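Local atomic coordinates of adenylate kinase (Schistosoma mansoni, PDB entry 3UMF), a protein that catalyses the reversible transfer of a phosphoryl group between adenine nucleotides, converting ATP and AMP into two molecules of ADP. Residues V31-G36 / L134-F139. Numbering follows the deposited sequence.
Sequences VIFVLG and LCVINF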
loop_
_atom_site.group_PDB
_atom_site.type_symbol
_atom_site.label_atom_id
_atom_site.label_comp_id
_atom_site.label_asym_id
_atom_site.label_seq_id
_atom_site.Cartn_x
_atom_site.Cartn_y
_atom_site.Cartn_z
ATOM N N VAL A 31 -8.149 8.980 0.482
ATOM C CA VAL A 31 -7.074 8.046 0.168
ATOM C C VAL A 31 -6.556 7.318 1.401
ATOM O O VAL A 31 -6.170 7.940 2.392
ATOM C CB VAL A 31 -5.898 8.762 -0.524
ATOM C CG1 VAL A 31 -4.712 7.825 -0.682
ATOM C CG2 VAL A 31 -6.340 9.309 -1.870
ATOM N N ILE A 32 -6.554 5.992 1.331
ATOM C CA ILE A 32 -6.061 5.168 2.421
ATOM C C ILE A 32 -4.791 4.439 2.003
ATOM O O ILE A 32 -4.829 3.514 1.188
ATOM C CB ILE A 32 -7.120 4.132 2.842
ATOM C CG1 ILE A 32 -8.407 4.842 3.272
ATOM C CG2 ILE A 32 -6.592 3.245 3.960
ATOM C CD1 ILE A 32 -9.603 3.924 3.365
ATOM N N PHE A 33 -3.659 4.866 2.548
ATOM C CA PHE A 33 -2.402 4.165 2.328
ATOM C C PHE A 33 -2.411 2.862 3.131
ATOM O O PHE A 33 -2.824 2.847 4.291
ATOM C CB PHE A 33 -1.225 5.040 2.766
ATOM C CG PHE A 33 -0.997 6.252 1.892
ATOM C CD1 PHE A 33 -1.338 6.240 0.549
ATOM C CD2 PHE A 33 -0.426 7.404 2.420
ATOM C CE1 PHE A 33 -1.115 7.355 -0.249
ATOM C CE2 PHE A 33 -0.199 8.518 1.626
ATOM C CZ PHE A 33 -0.548 8.492 0.290
ATOM N N VAL A 34 -1.964 1.771 2.518
ATOM C CA VAL A 34 -1.892 0.486 3.213
ATOM C C VAL A 34 -0.470 -0.073 3.217
ATOM O O VAL A 34 0.142 -0.268 2.160
ATOM C CB VAL A 34 -2.865 -0.550 2.603
ATOM C CG1 VAL A 34 -2.753 -1.883 3.335
ATOM C CG2 VAL A 34 -4.291 -0.031 2.665
ATOM N N LEU A 35 0.050 -0.323 4.414
ATOM C CA LEU A 35 1.396 -0.860 4.579
ATOM C C LEU A 35 1.378 -2.213 5.283
ATOM O O LEU A 35 0.562 -2.449 6.173
ATOM C CB LEU A 35 2.266 0.118 5.379
ATOM C CG LEU A 35 2.777 1.352 4.630
ATOM C CD1 LEU A 35 3.673 2.182 5.537
ATOM C CD2 LEU A 35 3.523 0.937 3.369
ATOM N N GLY A 36 2.286 -3.094 4.881
ATOM C CA GLY A 36 2.400 -4.404 5.492
ATOM C C GLY A 36 3.504 -5.228 4.864
ATOM O O GLY A 36 3.545 -5.407 3.645
ATOM N N LEU A 134 -6.214 10.256 3.760
ATOM C CA LEU A 134 -7.138 10.245 4.882
ATOM C C LEU A 134 -6.459 9.617 6.095
ATOM O O LEU A 134 -6.481 10.173 7.193
ATOM C CB LEU A 134 -8.399 9.464 4.513
ATOM C CG LEU A 134 -9.392 9.192 5.642
ATOM C CD1 LEU A 134 -9.974 10.489 6.187
ATOM C CD2 LEU A 134 -10.492 8.268 5.152
ATOM N N CYS A 135 -5.846 8.459 5.880
ATOM C CA CYS A 135 -5.125 7.757 6.934
ATOM C C CYS A 135 -4.198 6.702 6.348
ATOM O O CYS A 135 -4.211 6.448 5.142
ATOM C CB CYS A 135 -6.107 7.103 7.915
ATOM S SG CYS A 135 -7.147 5.804 7.197
ATOM N N VAL A 136 -3.390 6.103 7.214
ATOM C CA VAL A 136 -2.522 5.004 6.838
ATOM C C VAL A 136 -2.867 3.800 7.703
ATOM O O VAL A 136 -2.957 3.914 8.925
ATOM C CB VAL A 136 -1.036 5.367 7.053
ATOM C CG1 VAL A 136 -0.135 4.194 6.685
ATOM C CG2 VAL A 136 -0.667 6.602 6.244
ATOM N N ILE A 137 -3.091 2.655 7.072
ATOM C CA ILE A 137 -3.282 1.416 7.817
ATOM C C ILE A 137 -1.971 0.650 7.829
ATOM O O ILE A 137 -1.473 0.231 6.781
ATOM C CB ILE A 137 -4.382 0.527 7.199
ATOM C CG1 ILE A 137 -5.669 1.329 7.002
ATOM C CG2 ILE A 137 -4.652 -0.677 8.086
ATOM C CD1 ILE A 137 -6.788 0.532 6.362
ATOM N N ASN A 138 -1.400 0.488 9.014
ATOM C CA ASN A 138 -0.175 -0.277 9.170
ATOM C C ASN A 138 -0.486 -1.636 9.784
ATOM O O ASN A 138 -0.784 -1.728 10.975
ATOM C CB ASN A 138 0.824 0.491 10.046
ATOM C CG ASN A 138 2.142 -0.246 10.221
ATOM O OD1 ASN A 138 2.509 -1.097 9.407
ATOM N ND2 ASN A 138 2.865 0.085 11.287
ATOM N N PHE A 139 -0.438 -2.684 8.966
ATOM C CA PHE A 139 -0.654 -4.046 9.449
ATOM C C PHE A 139 0.638 -4.575 10.061
ATOM O O PHE A 139 1.500 -5.109 9.358
ATOM C CB PHE A 139 -1.125 -4.963 8.317
ATOM C CG PHE A 139 -2.534 -4.691 7.864
ATOM C CD1 PHE A 139 -3.611 -5.063 8.651
ATOM C CD2 PHE A 139 -2.785 -4.069 6.649
ATOM C CE1 PHE A 139 -4.910 -4.818 8.240
ATOM C CE2 PHE A 139 -4.083 -3.823 6.231
ATOM C CZ PHE A 139 -5.146 -4.196 7.030
#
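Ile32 and Ile137, from neighbouring parallel strands 31-35 and 135-139, cross diagonally on one face of the five-stranded sheet (order 2-3-1-4-5) in the Rossmann-like core of this P-loop kinase. Strand 31-35 leads at Gly36 into the glycine-rich P-loop, which in this family wraps the nucleotide phosphates. The strand directions differ by 20°, and five backbone hydrogen bonds join the segments, from Leu134 N to Val31 O at one end to Phe139 N to Leu35 O at the other; the straightest is Leu35 N to Ile137 O (2.9 Å, 178° at the hydrogen). Strand 110-114 bonds the far edge of 31-35, and 191-195 that of 135-139.

On the face carrying Ile32, Val34, Cys135 and Ile137, chi1 of Ile32 (-59°) sets CG1 beside the backbone N and leaves CG2 anti to it, where Ile137 CD1 reaches it at 3.6 Å. Cys135 SG borders the same methyl more loosely, at 4.2 Å. On the reverse face the Val136 CG2 methyl touches Phe33 CB and ring atom CD2, both at 3.9 Å, meeting the ring at its edge. From there the ring tilts away from strand 135-139 to meet Phe126 edge-to-face, and Tyr185 of helix 179-186 touches both Phe33 and Val136.

Near the C-terminal ends, Ile137 CG2 lies over one face of the Phe139 ring, offset toward its rim, while Val34 CG1 abuts the ring's edge in plane, 3.7 Å from Phe139 CE2.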